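Local coordinates for protein endo-xylogalacturonan hydrolase A (PDB 4C2L) that hydrolyses xylogalacturonan, the xylose-substituted galacturonan of the hairy regions of pectin, as a secreted glycoside hydrolase of family 28, at residues 111-116 with 133-138; 159-164 with 168-173. All blocks are in the same frame, centred on the assembly; numbering follows the deposited sequence. Where two conformers were deposited one is given.

Interaction 1: 111-116 with 133-138; sequences GVIDGN and PTLLYI
Ile113 and Leu135 meet through one methyl each, and this apolar touch carries most of a small, buried contact of 125 Å². The CG2 branch of Ile113 lies 3.9 Å from CD1 of Leu135, the two side chains crossing at a slant. Both side chains leave their backbones toward the opposite segment. Chi1 of Ile113 is -58°, with CG1 beside the backbone N and CG2 anti to it, and it is CG2 that meets the leucine.

The same CD1 also packs against backbone, lying 4.1 Å from CA of Gly115. Because glycine offers no side chain here, the leucine methyl can settle directly on the main chain; the CA atoms of Gly115 and Leu135 are 6.5 Å apart, the nearest such pair of the two segments.

The polar bonding lies within 111-116 or runs to other strands. Asp114, whose side chain points away from 133-138, accepts a bond at OD1 from the backbone N of Asn116 (2.9 Å, 144° at the hydrogen), which closes an Asx turn just beyond strand 112-114. The N-H approaches from above the carboxylate plane, 42° out of it. Backbone bonds tie Ile113 to Arg150 and Lys152 of strand 142-152, and Leu135 also packs on Gln151 of that strand.

With no hydrogen bond across it, the contact probably rests on van der Waals fit and on the burial of apolar surface: the leucine methyl, at the corner of the chain at Leu135 and Leu136, rests on the isoleucine methyl and the glycine backbone.

Interaction 2: 159-164 with 168-173; sequences NSVKGG and VVFSNL
Inside the right-handed parallel beta-helix of family 28, strands 159-162 and 168-171 face each other across the interior of the coil, joined by a short connection. Their axes approach to 10.2 Å and run nearly antiparallel, at 164°, too far apart for backbone pairing; side chains bridge the distance and bury 188 Å².

Phe170 and Val161 share most of the bridging. The CG of Phe170 stands anti to its own carbonyl carbon (chi1 -63°), and the ring reaches inward between the ends of two residues of strand 159-162. Val161 meets it at the rim: CG2 lies in the ring plane, 3.6 Å from CZ and 3.8 Å from CE1 of Phe170, so the methyl abuts the edge and does not cover a face. The same methyl is 4.3 Å from CG1 of Val168, a looser apolar touch that extends the cluster along the strand.

Asn159 passes alongside the other flank of the ring. Its OD1 is 3.8 Å from CE2 of Phe170, approaching obliquely, and the amide and ring planes stand 55° apart. This is van der Waals contact; the polar atoms of the buried amide are satisfied elsewhere, OD1 accepting from Gln151 NE2 and ND2 donating to Gly190 O. Bonded at both OD1 and ND2, the amide is probably restrained in rotation and held in place beside the ring.

Phe191 stacks edge-to-face with Phe170, while Ile146 and Ile201 pack on it from neighbouring coils. Stacked inward-facing aliphatic and aromatic side chains are characteristic of the right-handed parallel beta-helix of pectinolytic enzymes; the buried Asn159, bonded to Gln151 and Gly190, is one polar member of this interior.

Overall arrangement
Both contacts are buried in the core of the beta-helix, and neither has a hydrogen bond crossing it. Their centres lie 12 Å apart, and they share one parallel sheet, in which strands 134-139 and 159-162 are neighbours: Ile138 N probably bonds to Ser160 O, and Ile138 O to Lys162 N, each at 2.9 Å. Interaction 1 is the smaller and purely aliphatic, made at a corner of the coil. Interaction 2 spans opposing walls and adds an aromatic ring and a bonded amide. Leu136 CD2 packs 3.4 Å from Asn159 OD1, so the two contacts adjoin within one interior, and Gln151 touches a residue of each.

Interaction 1: 111-116 with 133-138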
loop_
_atom_site.group_PDB
_atom_site.type_symbol
_atom_site.label_atom_id
_atom_site.label_comp_id
_atom_site.label_asym_id
_atom_site.label_seq_id
_atom_site.Cartn_x
_atom_site.Cartn_y
_atom_site.Cartn_z
ATOM N N GLY A 111 -11.726 -15.698 8.849
ATOM C CA GLY A 111 -10.318 -16.015 8.526
ATOM C C GLY A 111 -9.350 -14.897 8.881
ATOM O O GLY A 111 -9.611 -13.721 8.607
ATOM N N VAL A 112 -8.211 -15.265 9.465
ATOM C CA VAL A 112 -7.206 -14.287 9.861
ATOM C C VAL A 112 -5.829 -14.794 9.439
ATOM O O VAL A 112 -5.498 -15.965 9.676
ATOM C CB VAL A 112 -7.213 -14.067 11.399
ATOM C CG1 VAL A 112 -6.101 -13.108 11.808
ATOM C CG2 VAL A 112 -8.562 -13.518 11.863
ATOM N N ILE A 113 -5.044 -13.927 8.799
ATOM C CA ILE A 113 -3.638 -14.228 8.515
ATOM C C ILE A 113 -2.860 -13.309 9.444
ATOM O O ILE A 113 -2.917 -12.084 9.309
ATOM C CB ILE A 113 -3.266 -13.967 7.032
ATOM C CG1 ILE A 113 -4.162 -14.798 6.102
ATOM C CG2 ILE A 113 -1.782 -14.269 6.786
ATOM C CD1 ILE A 113 -4.070 -14.403 4.630
ATOM N N ASP A 114 -2.139 -13.906 10.384
ATOM C CA ASP A 114 -1.414 -13.168 11.408
ATOM C C ASP A 114 0.076 -13.207 11.072
ATOM O O ASP A 114 0.709 -14.254 11.229
ATOM C CB ASP A 114 -1.685 -13.819 12.783
ATOM C CG ASP A 114 -1.036 -13.067 13.958
ATOM O OD1 ASP A 114 -0.269 -12.108 13.750
ATOM O OD2 ASP A 114 -1.308 -13.449 15.127
ATOM N N GLY A 115 0.635 -12.069 10.647
ATOM C CA GLY A 115 2.064 -11.968 10.341
ATOM C C GLY A 115 3.000 -11.962 11.528
ATOM O O GLY A 115 4.217 -12.082 11.347
ATOM N N ASN A 116 2.446 -11.819 12.736
ATOM C CA ASN A 116 3.203 -11.930 13.981
ATOM C C ASN A 116 4.405 -10.988 13.974
ATOM O O ASN A 116 5.528 -11.376 14.305
ATOM C CB ASN A 116 3.632 -13.395 14.189
ATOM C CG ASN A 116 3.944 -13.739 15.637
ATOM O OD1 ASN A 116 3.823 -12.908 16.546
ATOM N ND2 ASN A 116 4.342 -15.000 15.860
ATOM N N PRO A 133 10.097 -9.435 5.264
ATOM C CA PRO A 133 9.296 -9.888 4.130
ATOM C C PRO A 133 7.936 -9.188 4.029
ATOM O O PRO A 133 7.422 -8.694 5.029
ATOM C CB PRO A 133 9.060 -11.371 4.446
ATOM C CG PRO A 133 9.061 -11.414 5.952
ATOM C CD PRO A 133 10.115 -10.419 6.365
ATOM N N THR A 134 7.365 -9.205 2.829
ATOM C CA THR A 134 5.970 -8.803 2.575
ATOM C C THR A 134 5.049 -9.954 2.913
ATOM O O THR A 134 5.376 -11.113 2.626
ATOM C CB THR A 134 5.843 -8.442 1.091
ATOM O OG1 THR A 134 6.657 -7.285 0.886
ATOM C CG2 THR A 134 4.367 -8.186 0.654
ATOM N N LEU A 135 3.902 -9.645 3.521
ATOM C CA LEU A 135 2.996 -10.701 3.983
ATOM C C LEU A 135 2.358 -11.475 2.816
ATOM O O LEU A 135 2.408 -12.720 2.809
ATOM C CB LEU A 135 1.912 -10.102 4.905
ATOM C CG LEU A 135 0.839 -11.086 5.351
ATOM C CD1 LEU A 135 1.459 -12.139 6.268
ATOM C CD2 LEU A 135 -0.253 -10.314 6.075
ATOM N N LEU A 136 1.746 -10.761 1.855
ATOM C CA LEU A 136 1.145 -11.388 0.669
ATOM C C LEU A 136 1.791 -10.752 -0.558
ATOM O O LEU A 136 1.567 -9.566 -0.864
ATOM C CB LEU A 136 -0.377 -11.173 0.642
ATOM C CG LEU A 136 -1.112 -11.796 -0.555
ATOM C CD1 LEU A 136 -0.838 -13.302 -0.669
ATOM C CD2 LEU A 136 -2.601 -11.549 -0.392
ATOM N N TYR A 137 2.610 -11.537 -1.238
ATOM C CA TYR A 137 3.467 -11.020 -2.288
ATOM C C TYR A 137 3.057 -11.673 -3.599
ATOM O O TYR A 137 3.251 -12.886 -3.807
ATOM C CB TYR A 137 4.921 -11.359 -1.943
ATOM C CG TYR A 137 5.945 -10.815 -2.898
ATOM C CD1 TYR A 137 6.508 -9.548 -2.695
ATOM C CD2 TYR A 137 6.398 -11.582 -3.975
ATOM C CE1 TYR A 137 7.463 -9.040 -3.565
ATOM C CE2 TYR A 137 7.363 -11.083 -4.851
ATOM C CZ TYR A 137 7.887 -9.816 -4.631
ATOM O OH TYR A 137 8.846 -9.302 -5.467
ATOM N N ILE A 138 2.452 -10.872 -4.470
ATOM C CA ILE A 138 1.933 -11.365 -5.745
ATOM C C ILE A 138 2.854 -10.847 -6.847
ATOM O O ILE A 138 3.105 -9.637 -6.949
ATOM C CB ILE A 138 0.485 -10.855 -5.968
ATOM C CG1 ILE A 138 -0.474 -11.538 -5.012
ATOM C CG2 ILE A 138 0.023 -11.079 -7.415
ATOM C CD1 ILE A 138 -1.744 -10.730 -4.775
#

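Interaction 2: 159-164 with 168-173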
loop_
_atom_site.group_PDB
_atom_site.type_symbol
_atom_site.label_atom_id
_atom_site.label_comp_id
_atom_site.label_asym_id
_atom_site.label_seq_id
_atom_site.Cartn_x
_atom_site.Cartn_y
_atom_site.Cartn_z
ATOM N N ASN A 159 0.493 -6.148 1.451
ATOM C CA ASN A 159 0.229 -6.719 0.131
ATOM C C ASN A 159 1.048 -5.994 -0.906
ATOM O O ASN A 159 1.127 -4.761 -0.898
ATOM C CB ASN A 159 -1.246 -6.504 -0.262
ATOM C CG ASN A 159 -2.197 -7.135 0.711
ATOM O OD1 ASN A 159 -2.323 -8.350 0.748
ATOM N ND2 ASN A 159 -2.847 -6.314 1.533
ATOM N N SER A 160 1.649 -6.753 -1.815
ATOM C CA SER A 160 2.387 -6.183 -2.930
ATOM C C SER A 160 1.955 -6.880 -4.223
ATOM O O SER A 160 1.717 -8.092 -4.207
ATOM C CB SER A 160 3.884 -6.380 -2.697
ATOM O OG SER A 160 4.637 -5.864 -3.773
ATOM N N VAL A 161 1.879 -6.133 -5.322
ATOM C CA VAL A 161 1.556 -6.717 -6.620
ATOM C C VAL A 161 2.584 -6.162 -7.585
ATOM O O VAL A 161 2.769 -4.941 -7.684
ATOM C CB VAL A 161 0.134 -6.329 -7.095
ATOM C CG1 VAL A 161 -0.158 -6.938 -8.466
ATOM C CG2 VAL A 161 -0.918 -6.786 -6.086
ATOM N N LYS A 162 3.284 -7.062 -8.264
ATOM C CA LYS A 162 4.250 -6.649 -9.268
ATOM C C LYS A 162 4.430 -7.742 -10.316
ATOM O O LYS A 162 3.574 -8.618 -10.448
ATOM C CB LYS A 162 5.574 -6.265 -8.624
ATOM C CG LYS A 162 6.321 -7.419 -8.007
ATOM C CD LYS A 162 7.662 -6.914 -7.480
ATOM C CE LYS A 162 7.451 -6.099 -6.221
ATOM N NZ LYS A 162 8.721 -5.412 -5.863
ATOM N N GLY A 163 5.512 -7.655 -11.080
ATOM C CA GLY A 163 5.836 -8.668 -12.088
ATOM C C GLY A 163 4.864 -8.799 -13.251
ATOM O O GLY A 163 4.835 -9.844 -13.917
ATOM N N GLY A 164 4.066 -7.761 -13.498
ATOM C CA GLY A 164 3.089 -7.779 -14.595
ATOM C C GLY A 164 1.826 -8.568 -14.307
ATOM O O GLY A 164 1.107 -8.958 -15.240
ATOM N N VAL A 168 -6.235 -8.354 -10.693
ATOM C CA VAL A 168 -6.077 -8.700 -9.293
ATOM C C VAL A 168 -7.094 -7.873 -8.518
ATOM O O VAL A 168 -7.152 -6.643 -8.670
ATOM C CB VAL A 168 -4.661 -8.363 -8.803
ATOM C CG1 VAL A 168 -4.483 -8.742 -7.337
ATOM C CG2 VAL A 168 -3.635 -9.085 -9.677
ATOM N N VAL A 169 -7.886 -8.544 -7.688
ATOM C CA VAL A 169 -8.916 -7.844 -6.923
ATOM C C VAL A 169 -8.792 -8.136 -5.435
ATOM O O VAL A 169 -8.785 -9.302 -5.037
ATOM C CB VAL A 169 -10.342 -8.213 -7.404
ATOM C CG1 VAL A 169 -11.380 -7.491 -6.555
ATOM C CG2 VAL A 169 -10.526 -7.854 -8.869
ATOM N N PHE A 170 -8.696 -7.074 -4.630
ATOM C CA PHE A 170 -8.695 -7.168 -3.169
ATOM C C PHE A 170 -10.029 -6.601 -2.724
ATOM O O PHE A 170 -10.338 -5.452 -3.034
ATOM C CB PHE A 170 -7.585 -6.304 -2.558
ATOM C CG PHE A 170 -6.187 -6.716 -2.947
ATOM C CD1 PHE A 170 -5.585 -6.180 -4.084
ATOM C CD2 PHE A 170 -5.459 -7.601 -2.162
ATOM C CE1 PHE A 170 -4.278 -6.528 -4.439
ATOM C CE2 PHE A 170 -4.154 -7.970 -2.513
ATOM C CZ PHE A 170 -3.564 -7.428 -3.657
ATOM N N SER A 171 -10.823 -7.395 -2.009
ATOM C CA SER A 171 -12.156 -6.928 -1.592
ATOM C C SER A 171 -12.478 -7.277 -0.148
ATOM O O SER A 171 -12.161 -8.372 0.301
ATOM C CB SER A 171 -13.220 -7.564 -2.510
ATOM O OG SER A 171 -14.499 -7.152 -2.111
ATOM N N ASN A 172 -13.140 -6.364 0.570
ATOM C CA ASN A 172 -13.640 -6.672 1.908
ATOM C C ASN A 172 -12.535 -7.178 2.837
ATOM O O ASN A 172 -12.664 -8.239 3.455
ATOM C CB ASN A 172 -14.766 -7.716 1.817
ATOM C CG ASN A 172 -16.014 -7.152 1.177
ATOM O OD1 ASN A 172 -16.393 -6.018 1.460
ATOM N ND2 ASN A 172 -16.646 -7.928 0.317
ATOM N N LEU A 173 -11.432 -6.442 2.896
ATOM C CA LEU A 173 -10.314 -6.816 3.748
ATOM C C LEU A 173 -10.235 -5.904 4.963
ATOM O O LEU A 173 -10.489 -4.690 4.870
ATOM C CB LEU A 173 -8.985 -6.750 2.976
ATOM C CG LEU A 173 -8.794 -7.625 1.740
ATOM C CD1 LEU A 173 -7.377 -7.447 1.211
ATOM C CD2 LEU A 173 -9.047 -9.099 2.071
#